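Local coordinates for uncharacterized protein (Bacteroides uniformis, PDB 4JPQ), which is of unknown function but probably binds carbohydrate through a domain of carbohydrate-binding family 9, at residues Asp100-Phe105 / Met207-Ala212; Leu113-Gly118 / Pro125-Glu130. All coordinates share one frame; numbering follows the deposited sequence.

Contacts 1 and 2 lie about 13 Å apart, centre to centre, and meet through two successive antiparallel strands, 102-108 and 113-118, that are neighbours in the same sheet. Along the chain 100-105 comes first, followed by 113-118 and then 125-130, so contact 2 is completed locally before the chain returns much later as 207-212 to complete contact 1. The strands join the contacts directly: N104 ND2 lies 2.8 Å from Q116 OE1 and Y102 O lies 3.0 Å from G118 N, both probable hydrogen bonds, while F105 packs on I115. Two loops of the carbohydrate-binding family 9 region are thus tied to one strand pair.

Contact 1: residues Asp100-Phe105 / Met207-Ala212; sequences DRYYNF and MFHCPA
A single hydrogen bond, 2.7 Å between Y102 OH and H209 ND1, joins residues whose CA atoms, Y102 CA and H209 CA, stand 9.0 Å apart, and either partner could be the donor. The bond lies at the edge of both rings, near both planes, yet the rings are turned 63° from each other and meet rim to rim without stacking. Tyrosine suits the place because it is long enough to cross the gap and polar at its end; Y102 CG sits between the backbone N and the carbonyl carbon (chi1 72°), which sends the ring off the strand toward the loop. H209 is the centre of an inverse gamma turn, closed by a weak bond from C210 N to F208 O, and this turn presents the imidazole beside strand 102-108. In the beta-sandwich fold expected of family 9 modules, the contact fastens the loop between strands 195-197 and 215-219 to that strand. P211 adds an apolar touch, its CG 3.9 Å from Y102 CD1, and R124 makes a cation-pi contact with the tyrosine. A phenylalanine in place of Y102 would probably leave H209 ND1 without this partner and the imidazole freer to turn. N104 ND2 lies 3.7 Å from H209 CE1, its amide plane 69° from the imidazole, while its OD1 accepts a hydrogen bond from R124. CXS, probably from the crystallisation liquor, lies close to H209 and bonds F208 N.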
loop_
_atom_site.group_PDB
_atom_site.type_symbol
_atom_site.label_atom_id
_atom_site.label_comp_id
_atom_site.label_asym_id
_atom_site.label_seq_id
_atom_site.Cartn_x
_atom_site.Cartn_y
_atom_site.Cartn_z
ATOM N N ASP A 100 -6.862 15.859 9.385
ATOM C CA ASP A 100 -6.120 14.870 10.191
ATOM C C ASP A 100 -6.501 13.414 9.977
ATOM O O ASP A 100 -5.751 12.531 10.397
ATOM C CB ASP A 100 -6.178 15.232 11.677
ATOM C CG ASP A 100 -5.474 16.552 11.984
ATOM O OD1 ASP A 100 -4.726 17.081 11.125
ATOM O OD2 ASP A 100 -5.660 17.056 13.107
ATOM N N ARG A 101 -7.641 13.156 9.338
ATOM C CA ARG A 101 -8.044 11.789 9.051
ATOM C C ARG A 101 -7.171 11.195 7.941
ATOM O O ARG A 101 -6.803 11.889 6.978
ATOM C CB ARG A 101 -9.504 11.706 8.620
ATOM C CG ARG A 101 -10.521 12.013 9.702
ATOM C CD ARG A 101 -11.901 11.612 9.134
ATOM N NE ARG A 101 -13.089 12.258 9.715
ATOM C CZ ARG A 101 -13.898 11.756 10.664
ATOM N NH1 ARG A 101 -13.685 10.564 11.252
ATOM N NH2 ARG A 101 -14.952 12.484 11.058
ATOM N N TYR A 102 -6.820 9.922 8.106
ATOM C CA TYR A 102 -6.026 9.173 7.111
ATOM C C TYR A 102 -6.529 7.738 7.052
ATOM O O TYR A 102 -7.294 7.299 7.933
ATOM C CB TYR A 102 -4.513 9.190 7.425
ATOM C CG TYR A 102 -4.112 8.341 8.598
ATOM C CD1 TYR A 102 -4.257 8.804 9.917
ATOM C CD2 TYR A 102 -3.606 7.052 8.406
ATOM C CE1 TYR A 102 -3.905 8.005 11.009
ATOM C CE2 TYR A 102 -3.265 6.239 9.489
ATOM C CZ TYR A 102 -3.406 6.717 10.779
ATOM O OH TYR A 102 -3.056 5.912 11.824
ATOM N N TYR A 103 -6.062 7.035 6.023
ATOM C CA TYR A 103 -6.405 5.650 5.767
ATOM C C TYR A 103 -5.150 4.807 5.627
ATOM O O TYR A 103 -4.115 5.310 5.206
ATOM C CB TYR A 103 -7.169 5.549 4.458
ATOM C CG TYR A 103 -8.485 6.269 4.452
ATOM C CD1 TYR A 103 -8.568 7.624 4.121
ATOM C CD2 TYR A 103 -9.672 5.589 4.752
ATOM C CE1 TYR A 103 -9.797 8.284 4.092
ATOM C CE2 TYR A 103 -10.902 6.235 4.724
ATOM C CZ TYR A 103 -10.964 7.580 4.393
ATOM O OH TYR A 103 -12.174 8.229 4.363
ATOM N N ASN A 104 -5.252 3.533 5.987
ATOM C CA ASN A 104 -4.156 2.575 5.804
ATOM C C ASN A 104 -4.701 1.336 5.096
ATOM O O ASN A 104 -5.662 0.722 5.566
ATOM C CB ASN A 104 -3.448 2.200 7.117
ATOM C CG ASN A 104 -4.391 1.676 8.176
ATOM O OD1 ASN A 104 -5.368 2.324 8.483
ATOM N ND2 ASN A 104 -4.108 0.500 8.729
ATOM N N PHE A 105 -4.102 1.019 3.949
ATOM C CA PHE A 105 -4.452 -0.132 3.139
ATOM C C PHE A 105 -3.281 -1.085 3.278
ATOM O O PHE A 105 -2.214 -0.811 2.738
ATOM C CB PHE A 105 -4.632 0.273 1.672
ATOM C CG PHE A 105 -5.755 1.233 1.444
ATOM C CD1 PHE A 105 -5.560 2.596 1.620
ATOM C CD2 PHE A 105 -6.999 0.785 1.021
ATOM C CE1 PHE A 105 -6.590 3.489 1.393
ATOM C CE2 PHE A 105 -8.037 1.680 0.797
ATOM C CZ PHE A 105 -7.834 3.029 0.982
HETATM N N MSE A 207 7.224 2.571 13.752
HETATM C CA MSE A 207 5.871 3.098 13.865
HETATM C C MSE A 207 5.490 3.646 12.509
HETATM O O MSE A 207 6.187 4.499 11.982
HETATM C CB MSE A 207 5.967 4.172 14.935
HETATM C CG MSE A 207 6.197 3.572 16.320
HETATM SE SE MSE A 207 5.696 4.852 17.687
HETATM C CE MSE A 207 7.487 5.384 18.312
ATOM N N PHE A 208 4.405 3.139 11.929
ATOM C CA PHE A 208 3.948 3.566 10.603
ATOM C C PHE A 208 2.761 4.525 10.598
ATOM O O PHE A 208 2.553 5.194 9.589
ATOM C CB PHE A 208 3.564 2.349 9.723
ATOM C CG PHE A 208 4.716 1.459 9.278
ATOM C CD1 PHE A 208 6.023 1.935 9.055
ATOM C CD2 PHE A 208 4.441 0.134 8.954
ATOM C CE1 PHE A 208 7.026 1.084 8.610
ATOM C CE2 PHE A 208 5.439 -0.712 8.495
ATOM C CZ PHE A 208 6.734 -0.235 8.323
ATOM N N HIS A 209 1.988 4.598 11.685
ATOM C CA HIS A 209 0.800 5.481 11.764
ATOM C C HIS A 209 1.178 6.939 12.124
ATOM O O HIS A 209 0.681 7.503 13.104
ATOM C CB HIS A 209 -0.213 4.878 12.745
ATOM C CG HIS A 209 -0.765 3.559 12.303
ATOM N ND1 HIS A 209 -2.008 3.426 11.726
ATOM C CD2 HIS A 209 -0.229 2.316 12.334
ATOM C CE1 HIS A 209 -2.220 2.153 11.432
ATOM N NE2 HIS A 209 -1.155 1.459 11.789
ATOM N N CYS A 210 1.993 7.566 11.266
ATOM C CA CYS A 210 2.593 8.890 11.511
ATOM C C CYS A 210 2.435 9.852 10.324
ATOM O O CYS A 210 3.357 10.007 9.519
ATOM C CB CYS A 210 4.065 8.698 11.866
ATOM S SG CYS A 210 4.904 7.600 10.713
ATOM N N PRO A 211 1.262 10.512 10.226
ATOM C CA PRO A 211 0.979 11.505 9.186
ATOM C C PRO A 211 1.997 12.639 9.017
ATOM O O PRO A 211 2.118 13.167 7.915
ATOM C CB PRO A 211 -0.373 12.083 9.613
ATOM C CG PRO A 211 -1.035 10.966 10.312
ATOM C CD PRO A 211 0.063 10.266 11.055
ATOM N N ALA A 212 2.683 13.026 10.093
ATOM C CA ALA A 212 3.745 14.044 10.022
ATOM C C ALA A 212 4.863 13.653 9.041
ATOM O O ALA A 212 5.417 14.528 8.387
ATOM C CB ALA A 212 4.333 14.304 11.403
#

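Contact 2: residues Leu113-Gly118 / Pro125-Glu130; sequences LLIQGG and PTASQE. With SO4 (sulfate ion), chain E.
I115 O receives two donors from the facing segment: A127 N at 2.9 Å, tilted 32° from the carbonyl plane, and T126 OG1, a weak bond at 3.4 Å. Two residues further on the direction reverses, and G117 N gives its hydrogen to P125 O at 3.0 Å, approaching nearly along the C=O axis. These two backbone bonds flank Q116 and T126, which form a single antiparallel bridge as a non-hydrogen-bonded pair. CA-H...O contacts, Q116 CA to P125 O and T126 CA to I115 O, fill in between the bonds. Proline ends the pairing here: P125 N has no hydrogen to give G117 O, which takes a weak bond from Q168 NE2. G118 follows with backbone angles (phi 137°) at which a CB would press on the preceding carbonyl oxygen, so glycine is called for. The small methyl of A127 fits against I115, CB to CB at 3.8 Å, while A127 O accepts from N81. Q116 NE2 bonds weakly to R124 O, and Q116 OE1 is satisfied by N104. Past the bridge S128 is the N-cap of helix 129-134, its OG weakly bonded to V131 N. The amide of Q129 points to a sulfate, with Q129 N to sulfate O4 at 2.6 Å and an almost straight N-H...O angle of 174°; the ion probably came from the crystallisation liquor. The two backbone bonds hold P125-A127 against strand 113-118 just before helix 129-134 begins, and the anion at its start is consistent with the partial positive charge expected at a helix N-terminus.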
loop_
_atom_site.group_PDB
_atom_site.type_symbol
_atom_site.label_atom_id
_atom_site.label_comp_id
_atom_site.label_asym_id
_atom_site.label_seq_id
_atom_site.Cartn_x
_atom_site.Cartn_y
_atom_site.Cartn_z
ATOM N N LEU A 113 -6.772 -8.251 2.570
ATOM C CA LEU A 113 -6.632 -6.804 2.793
ATOM C C LEU A 113 -7.245 -6.312 4.096
ATOM O O LEU A 113 -8.303 -6.783 4.517
ATOM C CB LEU A 113 -7.328 -6.070 1.653
ATOM C CG LEU A 113 -7.494 -4.541 1.625
ATOM C CD1 LEU A 113 -6.164 -3.838 1.422
ATOM C CD2 LEU A 113 -8.475 -4.154 0.525
ATOM N N LEU A 114 -6.576 -5.325 4.682
ATOM C CA LEU A 114 -7.018 -4.606 5.876
ATOM C C LEU A 114 -7.086 -3.124 5.508
ATOM O O LEU A 114 -6.148 -2.597 4.870
ATOM C CB LEU A 114 -6.016 -4.772 7.013
ATOM C CG LEU A 114 -6.130 -3.849 8.241
ATOM C CD1 LEU A 114 -7.329 -4.223 9.080
ATOM C CD2 LEU A 114 -4.869 -3.900 9.081
ATOM N N ILE A 115 -8.181 -2.472 5.907
ATOM C CA ILE A 115 -8.347 -1.031 5.740
ATOM C C ILE A 115 -8.891 -0.451 7.037
ATOM O O ILE A 115 -9.848 -0.987 7.584
ATOM C CB ILE A 115 -9.354 -0.611 4.642
ATOM C CG1 ILE A 115 -9.113 -1.325 3.319
ATOM C CG2 ILE A 115 -9.271 0.904 4.405
ATOM C CD1 ILE A 115 -10.191 -1.050 2.279
ATOM N N GLN A 116 -8.276 0.623 7.522
ATOM C CA GLN A 116 -8.847 1.397 8.619
ATOM C C GLN A 116 -8.880 2.853 8.180
ATOM O O GLN A 116 -8.212 3.239 7.201
ATOM C CB GLN A 116 -8.060 1.287 9.903
ATOM C CG GLN A 116 -7.918 -0.082 10.525
ATOM C CD GLN A 116 -6.697 -0.117 11.430
ATOM O OE1 GLN A 116 -5.562 -0.351 10.979
ATOM N NE2 GLN A 116 -6.913 0.160 12.697
ATOM N N GLY A 117 -9.672 3.643 8.897
ATOM C CA GLY A 117 -9.834 5.079 8.631
ATOM C C GLY A 117 -10.001 5.870 9.916
ATOM O O GLY A 117 -10.562 5.362 10.886
ATOM N N GLY A 118 -9.492 7.100 9.932
ATOM C CA GLY A 118 -9.618 7.992 11.106
ATOM C C GLY A 118 -8.354 8.745 11.442
ATOM O O GLY A 118 -7.326 8.590 10.771
ATOM N N PRO A 125 -11.705 2.974 13.031
ATOM C CA PRO A 125 -12.406 1.744 12.681
ATOM C C PRO A 125 -11.953 1.074 11.392
ATOM O O PRO A 125 -11.390 1.698 10.498
ATOM C CB PRO A 125 -13.876 2.178 12.581
ATOM C CG PRO A 125 -13.818 3.622 12.319
ATOM C CD PRO A 125 -12.668 4.085 13.146
ATOM N N THR A 126 -12.211 -0.221 11.362
ATOM C CA THR A 126 -11.896 -1.078 10.253
ATOM C C THR A 126 -13.023 -0.876 9.212
ATOM O O THR A 126 -14.147 -0.534 9.570
ATOM C CB THR A 126 -11.738 -2.535 10.773
ATOM O OG1 THR A 126 -10.775 -3.213 9.984
ATOM C CG2 THR A 126 -13.085 -3.330 10.858
ATOM N N ALA A 127 -12.723 -1.080 7.939
ATOM C CA ALA A 127 -13.718 -0.903 6.867
ATOM C C ALA A 127 -14.752 -2.033 6.791
ATOM O O ALA A 127 -14.489 -3.163 7.219
ATOM C CB ALA A 127 -13.018 -0.762 5.527
ATOM N N SER A 128 -15.907 -1.722 6.210
ATOM C CA SER A 128 -16.965 -2.708 6.009
ATOM C C SER A 128 -16.667 -3.619 4.803
ATOM O O SER A 128 -15.812 -3.310 3.969
ATOM C CB SER A 128 -18.316 -2.015 5.792
ATOM O OG SER A 128 -18.309 -1.224 4.613
ATOM N N GLN A 129 -17.401 -4.732 4.724
ATOM C CA GLN A 129 -17.315 -5.705 3.615
ATOM C C GLN A 129 -17.552 -5.026 2.270
ATOM O O GLN A 129 -16.814 -5.291 1.316
ATOM C CB GLN A 129 -18.336 -6.867 3.780
ATOM C CG GLN A 129 -18.055 -7.872 4.900
ATOM C CD GLN A 129 -16.691 -8.557 4.784
ATOM O OE1 GLN A 129 -16.128 -8.694 3.690
ATOM N NE2 GLN A 129 -16.152 -8.988 5.913
ATOM N N GLU A 130 -18.568 -4.153 2.222
ATOM C CA GLU A 130 -18.915 -3.356 1.031
ATOM C C GLU A 130 -17.681 -2.562 0.539
ATOM O O GLU A 130 -17.335 -2.610 -0.650
ATOM C CB GLU A 130 -20.095 -2.412 1.364
ATOM C CG GLU A 130 -20.679 -1.584 0.218
ATOM C CD GLU A 130 -21.455 -2.387 -0.826
ATOM O OE1 GLU A 130 -22.052 -3.441 -0.497
ATOM O OE2 GLU A 130 -21.490 -1.936 -1.994
HETATM S S SO4 E . -19.581 -5.095 8.106
HETATM O O1 SO4 E . -18.858 -6.034 9.002
HETATM O O2 SO4 E . -20.991 -5.533 7.925
HETATM O O3 SO4 E . -19.477 -3.712 8.672
HETATM O O4 SO4 E . -18.984 -5.148 6.759
#